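PDB 5MTW: SecB-like chaperone Rv1957 from Mycobacterium tuberculosis, which prevents aggregation of the antitoxin HigA1 as the chaperone of a toxin-antitoxin-chaperone system, and is required for neutralising the toxin HigB1. Local coordinates for residues T36-H41 with A102-E107; L50-E55 with P158-E163; A69-I74 with A109-Y114. All blocks are in the same frame, centred on the assembly; numbering follows the deposited sequence.

Contact 1: T36-H41 with A102-E107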
loop_
_atom_site.group_PDB
_atom_site.type_symbol
_atom_site.label_atom_id
_atom_site.label_comp_id
_atom_site.label_asym_id
_atom_site.label_seq_id
_atom_site.Cartn_x
_atom_site.Cartn_y
_atom_site.Cartn_z
ATOM N N THR A 36 -12.970 -7.901 0.313
ATOM C CA THR A 36 -12.581 -7.564 1.710
ATOM C C THR A 36 -13.731 -7.052 2.616
ATOM O O THR A 36 -14.667 -6.460 2.169
ATOM C CB THR A 36 -11.382 -6.588 1.701
ATOM O OG1 THR A 36 -10.971 -6.415 3.056
ATOM C CG2 THR A 36 -11.682 -5.309 1.032
ATOM N N GLN A 37 -13.631 -7.286 3.916
ATOM C CA GLN A 37 -14.605 -6.795 4.859
ATOM C C GLN A 37 -13.854 -6.699 6.199
ATOM O O GLN A 37 -13.185 -7.635 6.574
ATOM C CB GLN A 37 -15.763 -7.782 5.002
ATOM C CG GLN A 37 -16.847 -7.289 5.925
ATOM C CD GLN A 37 -18.052 -8.247 5.910
ATOM O OE1 GLN A 37 -18.770 -8.319 4.929
ATOM N NE2 GLN A 37 -18.269 -8.964 6.993
ATOM N N ALA A 38 -13.881 -5.553 6.798
ATOM C CA ALA A 38 -13.228 -5.378 8.106
ATOM C C ALA A 38 -13.839 -4.272 8.954
ATOM O O ALA A 38 -14.455 -3.357 8.437
ATOM C CB ALA A 38 -11.773 -5.035 7.816
ATOM N N ALA A 39 -13.626 -4.353 10.280
ATOM C CA ALA A 39 -14.165 -3.388 11.230
ATOM C C ALA A 39 -13.352 -3.450 12.500
ATOM O O ALA A 39 -12.851 -4.546 12.859
ATOM C CB ALA A 39 -15.633 -3.629 11.590
ATOM N N VAL A 40 -13.183 -2.272 13.074
ATOM C CA VAL A 40 -12.615 -2.153 14.414
ATOM C C VAL A 40 -13.786 -2.058 15.385
ATOM O O VAL A 40 -14.701 -1.292 15.200
ATOM C CB VAL A 40 -11.560 -1.028 14.557
ATOM C CG1 VAL A 40 -11.978 0.197 13.832
ATOM C CG2 VAL A 40 -11.240 -0.710 16.019
ATOM N N HIS A 41 -13.743 -2.886 16.415
ATOM C CA HIS A 41 -14.840 -2.973 17.401
ATOM C C HIS A 41 -14.620 -2.256 18.759
ATOM O O HIS A 41 -15.612 -1.992 19.422
ATOM C CB HIS A 41 -15.113 -4.416 17.709
ATOM C CG HIS A 41 -15.220 -5.293 16.505
ATOM N ND1 HIS A 41 -16.251 -5.192 15.617
ATOM C CD2 HIS A 41 -14.507 -6.367 16.113
ATOM C CE1 HIS A 41 -16.124 -6.097 14.675
ATOM N NE2 HIS A 41 -15.082 -6.835 14.960
ATOM N N ALA A 102 -10.673 -6.110 16.407
ATOM C CA ALA A 102 -10.984 -5.968 14.984
ATOM C C ALA A 102 -10.992 -7.306 14.315
ATOM O O ALA A 102 -10.312 -8.225 14.766
ATOM C CB ALA A 102 -9.945 -5.140 14.357
ATOM N N THR A 103 -11.684 -7.382 13.176
ATOM C CA THR A 103 -11.803 -8.562 12.413
ATOM C C THR A 103 -11.821 -8.198 10.920
ATOM O O THR A 103 -12.285 -7.134 10.515
ATOM C CB THR A 103 -13.141 -9.361 12.691
ATOM O OG1 THR A 103 -14.246 -8.548 12.354
ATOM C CG2 THR A 103 -13.264 -9.684 14.085
ATOM N N ALA A 104 -11.240 -9.075 10.154
ATOM C CA ALA A 104 -11.233 -8.938 8.708
ATOM C C ALA A 104 -11.358 -10.261 8.018
ATOM O O ALA A 104 -10.707 -11.253 8.397
ATOM C CB ALA A 104 -9.950 -8.321 8.298
ATOM N N ASP A 105 -12.051 -10.227 6.913
ATOM C CA ASP A 105 -12.200 -11.390 6.047
ATOM C C ASP A 105 -11.984 -10.899 4.612
ATOM O O ASP A 105 -12.670 -9.976 4.156
ATOM C CB ASP A 105 -13.580 -12.026 6.230
ATOM C CG ASP A 105 -13.877 -13.118 5.176
ATOM O OD1 ASP A 105 -13.042 -14.057 4.883
ATOM O OD2 ASP A 105 -14.988 -13.038 4.633
ATOM N N PHE A 106 -10.949 -11.417 3.986
ATOM C CA PHE A 106 -10.610 -11.015 2.654
ATOM C C PHE A 106 -10.079 -12.179 1.811
ATOM O O PHE A 106 -9.618 -13.198 2.345
ATOM C CB PHE A 106 -9.623 -9.826 2.730
ATOM C CG PHE A 106 -8.331 -10.149 3.406
ATOM C CD1 PHE A 106 -8.221 -10.098 4.772
ATOM C CD2 PHE A 106 -7.266 -10.564 2.687
ATOM C CE1 PHE A 106 -7.004 -10.401 5.446
ATOM C CE2 PHE A 106 -6.051 -10.894 3.291
ATOM C CZ PHE A 106 -5.910 -10.798 4.688
ATOM N N GLU A 107 -10.018 -11.995 0.498
ATOM C CA GLU A 107 -9.513 -13.041 -0.341
ATOM C C GLU A 107 -8.726 -12.515 -1.557
ATOM O O GLU A 107 -9.168 -11.548 -2.166
ATOM C CB GLU A 107 -10.709 -13.827 -0.899
ATOM C CG GLU A 107 -10.314 -15.066 -1.652
ATOM C CD GLU A 107 -11.544 -15.836 -2.170
ATOM O OE1 GLU A 107 -12.638 -15.279 -2.233
ATOM O OE2 GLU A 107 -11.395 -17.044 -2.469
#
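A102 opens the pairing of two antiparallel strands by setting its CB beside V40, CB to CB 4.4 Å, at a non-hydrogen-bonded position. T103 follows on the face of Q37, A39 and D105. Its N and O bond A39 both ways, a hydrogen-bonded pair (T103 N to A39 O and A39 N to T103 O, each 3.1 Å). Its OG1 sits between the backbone N and the carbonyl carbon (chi1 61°), which turns the hydroxyl to the edge of the H41 ring, where OG1 and H41 NE2 share a hydrogen bond of 3.2 Å; the methyl CG2 lies in the plane of the same ring. A104 returns to the face of T36, A38, V40, A102 and F106 and puts its CB 3.8 Å from A38 CB, both methyls resting on L151 of helix 125-154. D105 N gives a nearly straight bond to Q37 O at 2.8 Å, while the return bond from Q37 N is weak; the D105 carboxylate turns to R35. F106 meets T36 through its CB, 3.7 Å from T36 OG1, and its ring stands edge-to-face with Y147. Residues T36 to A39 pair antiparallel with a strand of the second subunit, carrying the sheet across the interface. A38, A104 and F106 thus bed against the helix, where Y147 OH satisfies the buried T36 hydroxyl, whereas the T103 hydroxyl and D105 carboxylate lie on the opposite face.

Contact 2: L50-E55 with P158-E163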
loop_
_atom_site.group_PDB
_atom_site.type_symbol
_atom_site.label_atom_id
_atom_site.label_comp_id
_atom_site.label_asym_id
_atom_site.label_seq_id
_atom_site.Cartn_x
_atom_site.Cartn_y
_atom_site.Cartn_z
ATOM N N LEU A 50 -1.813 -7.780 23.397
ATOM C CA LEU A 50 -2.580 -7.820 22.137
ATOM C C LEU A 50 -2.133 -9.005 21.262
ATOM O O LEU A 50 -0.923 -9.341 21.152
ATOM C CB LEU A 50 -2.631 -6.398 21.534
ATOM C CG LEU A 50 -2.780 -6.109 20.083
ATOM C CD1 LEU A 50 -2.939 -4.634 19.753
ATOM C CD2 LEU A 50 -1.456 -6.572 19.563
ATOM N N THR A 51 -3.110 -9.732 20.738
ATOM C CA THR A 51 -2.771 -10.871 19.922
ATOM C C THR A 51 -3.653 -11.024 18.630
ATOM O O THR A 51 -4.505 -10.233 18.373
ATOM C CB THR A 51 -2.776 -12.182 20.752
ATOM O OG1 THR A 51 -2.023 -13.176 20.043
ATOM C CG2 THR A 51 -4.214 -12.662 21.024
ATOM N N TYR A 52 -3.399 -12.060 17.854
ATOM C CA TYR A 52 -4.181 -12.299 16.648
ATOM C C TYR A 52 -4.270 -13.725 16.242
ATOM O O TYR A 52 -3.394 -14.481 16.531
ATOM C CB TYR A 52 -3.595 -11.440 15.526
ATOM C CG TYR A 52 -2.295 -11.945 15.005
ATOM C CD1 TYR A 52 -1.120 -11.639 15.628
ATOM C CD2 TYR A 52 -2.262 -12.751 13.853
ATOM C CE1 TYR A 52 0.064 -12.147 15.167
ATOM C CE2 TYR A 52 -1.076 -13.220 13.337
ATOM C CZ TYR A 52 0.084 -12.900 13.993
ATOM O OH TYR A 52 1.262 -13.333 13.513
ATOM N N ASP A 53 -5.326 -14.033 15.529
ATOM C CA ASP A 53 -5.547 -15.324 14.885
ATOM C C ASP A 53 -5.703 -15.071 13.396
ATOM O O ASP A 53 -6.318 -14.059 13.006
ATOM C CB ASP A 53 -6.873 -15.975 15.298
ATOM C CG ASP A 53 -6.962 -16.284 16.741
ATOM O OD1 ASP A 53 -5.938 -16.304 17.438
ATOM O OD2 ASP A 53 -8.089 -16.523 17.189
ATOM N N LEU A 54 -5.133 -15.944 12.577
ATOM C CA LEU A 54 -5.211 -15.822 11.087
ATOM C C LEU A 54 -5.401 -17.202 10.431
ATOM O O LEU A 54 -4.509 -18.020 10.447
ATOM C CB LEU A 54 -3.983 -15.127 10.518
ATOM C CG LEU A 54 -4.017 -14.831 9.005
ATOM C CD1 LEU A 54 -5.263 -14.135 8.513
ATOM C CD2 LEU A 54 -2.778 -14.054 8.528
ATOM N N GLU A 55 -6.573 -17.427 9.871
ATOM C CA GLU A 55 -6.981 -18.697 9.285
ATOM C C GLU A 55 -6.868 -18.403 7.775
ATOM O O GLU A 55 -7.313 -17.328 7.344
ATOM C CB GLU A 55 -8.435 -18.999 9.606
ATOM C CG GLU A 55 -8.894 -20.309 8.989
ATOM C CD GLU A 55 -10.375 -20.587 9.160
ATOM O OE1 GLU A 55 -11.098 -19.687 9.653
ATOM O OE2 GLU A 55 -10.809 -21.716 8.807
ATOM N N PRO A 158 -2.251 -0.727 16.202
ATOM C CA PRO A 158 -0.794 -0.971 16.075
ATOM C C PRO A 158 -0.625 -1.774 14.800
ATOM O O PRO A 158 -1.315 -2.781 14.601
ATOM C CB PRO A 158 -0.483 -1.823 17.296
ATOM C CG PRO A 158 -1.479 -1.268 18.275
ATOM C CD PRO A 158 -2.747 -1.212 17.513
ATOM N N PRO A 159 0.316 -1.378 13.959
ATOM C CA PRO A 159 0.516 -2.110 12.686
ATOM C C PRO A 159 0.953 -3.565 12.897
ATOM O O PRO A 159 1.865 -3.836 13.663
ATOM C CB PRO A 159 1.555 -1.252 11.955
ATOM C CG PRO A 159 1.333 0.117 12.500
ATOM C CD PRO A 159 1.103 -0.121 13.993
ATOM N N LEU A 160 0.160 -4.491 12.338
ATOM C CA LEU A 160 0.452 -5.880 12.385
ATOM C C LEU A 160 1.289 -6.292 11.173
ATOM O O LEU A 160 0.826 -6.189 10.013
ATOM C CB LEU A 160 -0.811 -6.717 12.300
ATOM C CG LEU A 160 -0.576 -8.225 12.292
ATOM C CD1 LEU A 160 0.326 -8.564 13.471
ATOM C CD2 LEU A 160 -1.881 -8.900 12.522
ATOM N N THR A 161 2.505 -6.750 11.453
ATOM C CA THR A 161 3.357 -7.303 10.394
ATOM C C THR A 161 3.471 -8.830 10.540
ATOM O O THR A 161 4.108 -9.320 11.470
ATOM C CB THR A 161 4.765 -6.610 10.402
ATOM O OG1 THR A 161 4.586 -5.227 10.175
ATOM C CG2 THR A 161 5.631 -7.139 9.348
ATOM N N LEU A 162 2.818 -9.578 9.658
ATOM C CA LEU A 162 2.862 -11.029 9.754
ATOM C C LEU A 162 4.318 -11.517 9.636
ATOM O O LEU A 162 5.210 -10.821 9.053
ATOM C CB LEU A 162 1.959 -11.677 8.704
ATOM C CG LEU A 162 0.515 -11.268 8.743
ATOM C CD1 LEU A 162 -0.197 -12.060 7.595
ATOM C CD2 LEU A 162 -0.060 -11.553 10.163
ATOM N N GLU A 163 4.531 -12.680 10.207
ATOM C CA GLU A 163 5.816 -13.367 10.122
ATOM C C GLU A 163 6.154 -13.776 8.669
ATOM O O GLU A 163 5.275 -14.080 7.822
ATOM C CB GLU A 163 5.828 -14.624 11.000
ATOM C CG GLU A 163 5.099 -14.444 12.323
ATOM C CD GLU A 163 3.585 -14.890 12.290
ATOM O OE1 GLU A 163 2.651 -14.344 11.515
ATOM O OE2 GLU A 163 3.342 -15.832 13.107
#
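Strand 50-55 and the irregular segment 158-163 run 46° apart, and even Y52 CA and L160 CA are 9.0 Å from each other, so L50, Y52 and L54 bridge the gap to P158, L160, L162 and E163 with side chains alone. At one end L50 CD1 reaches the proline ring, 4.0 Å from P158 CG. Y52 carries the middle. With its CG between the backbone N and the carbonyl carbon, the ring stands out toward the loop and takes L160 over one face: L160 CD2 lies 4.1 Å from the ring centroid and 17° off the normal, a CH-pi contact, and L160 CD1 touches Y52 CD1 and CE1 along one side of the ring. L162 CD2 comes up obliquely to Y52 CE2 at 3.7 Å. Beyond the ring, the phenol OH of Y52 donates to E163 OE1 over 2.6 Å. The carboxylate is turned 83° against the ring, and the hydroxyl meets OE1 from above the carboxylate plane. The bend of E163 at chi2 folds the carboxylate back to the phenol. At the far end L54 and L162 cross at about a right angle, with L54 CD2 3.4 Å from L162 CD1, tight for two methyl carbons.

L160 packs on V148 and L162 on Y141, both of helix 125-154, and L54 and L160 touch L78 of strand 69-82. L50 and L160 both meet aromatic side-chain atoms of the bound HigA1 peptide, which also makes backbone hydrogen bonds with L50 and bonds P158 O through an aromatic side chain. The contact therefore joins an apolar row of L50, L54, P158, L160, L162 and one face of Y52, part of which lines the client site, to one polar link that fixes the outer end of the tyrosine.

Contact 3: A69-I74 with A109-Y114; sequences AFVVRI and AALFDY
F70 packs its ring against F112 and Y114 of the neighbouring antiparallel strand. Its CB holds CG between the backbone N and the carbonyl carbon (chi1 59°), a turn that lays the ring over toward the partner strand. From there CD1 meets the Y114 ring at CD2 and CE2, and CE1 lies 3.8 Å from Y114 CD2, edge against edge. On the other flank CD2 and CE2 approach F112 CD1, CE2 at 3.7 Å. The tip, CZ, stands 3.6 Å from F112 CB, which sits over the F70 face as a CH-pi donor, 19° off the normal. The two phenyl rings are nearly parallel, planes 9° apart, but slid so far that they barely overlap. F70 and F112 form a hydrogen-bonded pair, F70 N to F112 O 2.8 Å and F112 N to F70 O 2.9 Å, and V72 and A110 form the next. These strands are the central two of the four-stranded antiparallel sheet of the SecB-like fold, whose helix 125-154 covers the F70 and V72 face through L128 and L140. On that face V72 CG2 touches F112 CE1 at 3.6 Å, and Y131 meets F112 edge-to-face. On the other, V71 CG2 lies 4.0 Å from L111 CD1 and V71 CG1 reaches A109 CB; V71, A109 and L111 also pack on the bound HigA1 peptide, while R73 turns to D61 and E107.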
loop_
_atom_site.group_PDB
_atom_site.type_symbol
_atom_site.label_atom_id
_atom_site.label_comp_id
_atom_site.label_asym_id
_atom_site.label_seq_id
_atom_site.Cartn_x
_atom_site.Cartn_y
_atom_site.Cartn_z
ATOM N N ALA A 69 -5.727 -21.745 -18.377
ATOM C CA ALA A 69 -5.462 -20.727 -17.334
ATOM C C ALA A 69 -6.141 -21.234 -16.050
ATOM O O ALA A 69 -7.174 -21.896 -16.109
ATOM C CB ALA A 69 -5.953 -19.350 -17.732
ATOM N N PHE A 70 -5.519 -20.938 -14.901
ATOM C CA PHE A 70 -6.152 -21.180 -13.622
ATOM C C PHE A 70 -5.926 -20.100 -12.597
ATOM O O PHE A 70 -4.948 -19.349 -12.640
ATOM C CB PHE A 70 -5.751 -22.521 -13.047
ATOM C CG PHE A 70 -4.280 -22.695 -12.833
ATOM C CD1 PHE A 70 -3.459 -23.022 -13.862
ATOM C CD2 PHE A 70 -3.731 -22.539 -11.566
ATOM C CE1 PHE A 70 -2.074 -23.199 -13.681
ATOM C CE2 PHE A 70 -2.365 -22.736 -11.365
ATOM C CZ PHE A 70 -1.548 -23.057 -12.426
ATOM N N VAL A 71 -6.803 -20.100 -11.610
ATOM C CA VAL A 71 -6.710 -19.104 -10.540
ATOM C C VAL A 71 -6.521 -19.740 -9.179
ATOM O O VAL A 71 -7.296 -20.604 -8.791
ATOM C CB VAL A 71 -8.025 -18.291 -10.481
ATOM C CG1 VAL A 71 -7.984 -17.253 -9.327
ATOM C CG2 VAL A 71 -8.202 -17.573 -11.787
ATOM N N VAL A 72 -5.503 -19.312 -8.459
ATOM C CA VAL A 72 -5.284 -19.703 -7.052
ATOM C C VAL A 72 -5.842 -18.622 -6.170
ATOM O O VAL A 72 -5.495 -17.412 -6.344
ATOM C CB VAL A 72 -3.789 -19.919 -6.711
ATOM C CG1 VAL A 72 -3.630 -20.280 -5.220
ATOM C CG2 VAL A 72 -3.281 -21.035 -7.600
ATOM N N ARG A 73 -6.720 -19.021 -5.239
ATOM C CA ARG A 73 -7.368 -18.102 -4.321
ATOM C C ARG A 73 -6.998 -18.500 -2.893
ATOM O O ARG A 73 -6.959 -19.709 -2.541
ATOM C CB ARG A 73 -8.929 -18.124 -4.461
ATOM C CG ARG A 73 -9.507 -17.580 -5.716
ATOM C CD ARG A 73 -11.041 -17.515 -5.648
ATOM N NE ARG A 73 -11.619 -18.812 -5.965
ATOM C CZ ARG A 73 -12.280 -19.599 -5.104
ATOM N NH1 ARG A 73 -12.512 -19.207 -3.847
ATOM N NH2 ARG A 73 -12.714 -20.796 -5.532
ATOM N N ILE A 74 -6.700 -17.507 -2.087
ATOM C CA ILE A 74 -6.569 -17.716 -0.636
ATOM C C ILE A 74 -7.504 -16.766 0.090
ATOM O O ILE A 74 -7.431 -15.524 -0.084
ATOM C CB ILE A 74 -5.107 -17.596 -0.128
ATOM C CG1 ILE A 74 -4.269 -18.640 -0.905
ATOM C CG2 ILE A 74 -5.054 -17.829 1.387
ATOM C CD1 ILE A 74 -2.805 -18.517 -0.705
ATOM N N ALA A 109 -6.437 -13.399 -5.129
ATOM C CA ALA A 109 -6.360 -14.268 -6.244
ATOM C C ALA A 109 -5.131 -14.033 -7.052
ATOM O O ALA A 109 -4.809 -12.869 -7.248
ATOM C CB ALA A 109 -7.481 -13.970 -7.177
ATOM N N ALA A 110 -4.517 -15.126 -7.488
ATOM C CA ALA A 110 -3.434 -15.190 -8.441
ATOM C C ALA A 110 -3.817 -15.989 -9.758
ATOM O O ALA A 110 -4.332 -17.134 -9.741
ATOM C CB ALA A 110 -2.160 -15.733 -7.773
ATOM N N LEU A 111 -3.530 -15.356 -10.882
ATOM C CA LEU A 111 -3.886 -15.856 -12.233
ATOM C C LEU A 111 -2.608 -16.477 -12.862
ATOM O O LEU A 111 -1.570 -15.852 -12.845
ATOM C CB LEU A 111 -4.322 -14.697 -13.105
ATOM C CG LEU A 111 -4.670 -15.025 -14.591
ATOM C CD1 LEU A 111 -5.754 -16.103 -14.636
ATOM C CD2 LEU A 111 -5.096 -13.797 -15.365
ATOM N N PHE A 112 -2.703 -17.716 -13.324
ATOM C CA PHE A 112 -1.613 -18.374 -13.962
ATOM C C PHE A 112 -2.118 -18.906 -15.281
ATOM O O PHE A 112 -3.320 -19.224 -15.429
ATOM C CB PHE A 112 -1.159 -19.608 -13.201
ATOM C CG PHE A 112 -0.649 -19.328 -11.831
ATOM C CD1 PHE A 112 -1.537 -19.152 -10.799
ATOM C CD2 PHE A 112 0.711 -19.260 -11.571
ATOM C CE1 PHE A 112 -1.093 -18.926 -9.514
ATOM C CE2 PHE A 112 1.170 -19.064 -10.305
ATOM C CZ PHE A 112 0.262 -18.843 -9.252
ATOM N N ASP A 113 -1.203 -19.071 -16.202
ATOM C CA ASP A 113 -1.537 -19.906 -17.322
ATOM C C ASP A 113 -0.365 -20.878 -17.629
ATOM O O ASP A 113 0.709 -20.855 -16.949
ATOM C CB ASP A 113 -2.109 -19.097 -18.473
ATOM C CG ASP A 113 -1.189 -17.996 -18.948
ATOM O OD1 ASP A 113 0.033 -18.195 -18.917
ATOM O OD2 ASP A 113 -1.722 -16.940 -19.384
ATOM N N TYR A 114 -0.626 -21.817 -18.534
ATOM C CA TYR A 114 0.410 -22.790 -18.943
ATOM C C TYR A 114 0.297 -23.209 -20.426
ATOM O O TYR A 114 -0.707 -22.964 -21.082
ATOM C CB TYR A 114 0.330 -24.012 -18.056
ATOM C CG TYR A 114 -1.000 -24.714 -18.158
ATOM C CD1 TYR A 114 -1.253 -25.670 -19.176
ATOM C CD2 TYR A 114 -2.029 -24.400 -17.288
ATOM C CE1 TYR A 114 -2.492 -26.282 -19.287
ATOM C CE2 TYR A 114 -3.250 -25.019 -17.370
ATOM C CZ TYR A 114 -3.487 -25.934 -18.369
ATOM O OH TYR A 114 -4.693 -26.536 -18.366
#

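How the contacts relate
After helix 20-25 comes strand 26-40; contact 1 closes its loop when strand 99-114 returns beside residues 36-41. Contact 2 starts at 50-55 and closes only after helix 125-154, at 158-163, so it crosses contact 1. Contact 3, from 69-74 to 109-114, crosses contact 1 too but is nested inside the loop of contact 2. Contacts 1 and 3 share strand 99-114, their centres about 24 Å apart, and touch where E107 OE2 meets R73 NH1 in a salt bridge of 2.8 Å. Contacts 1 and 3 hold neighbouring strands of the sheet together, while contact 2 ties strand 50-62, at the sheet edge within the chain, to the segment after helix 125-154.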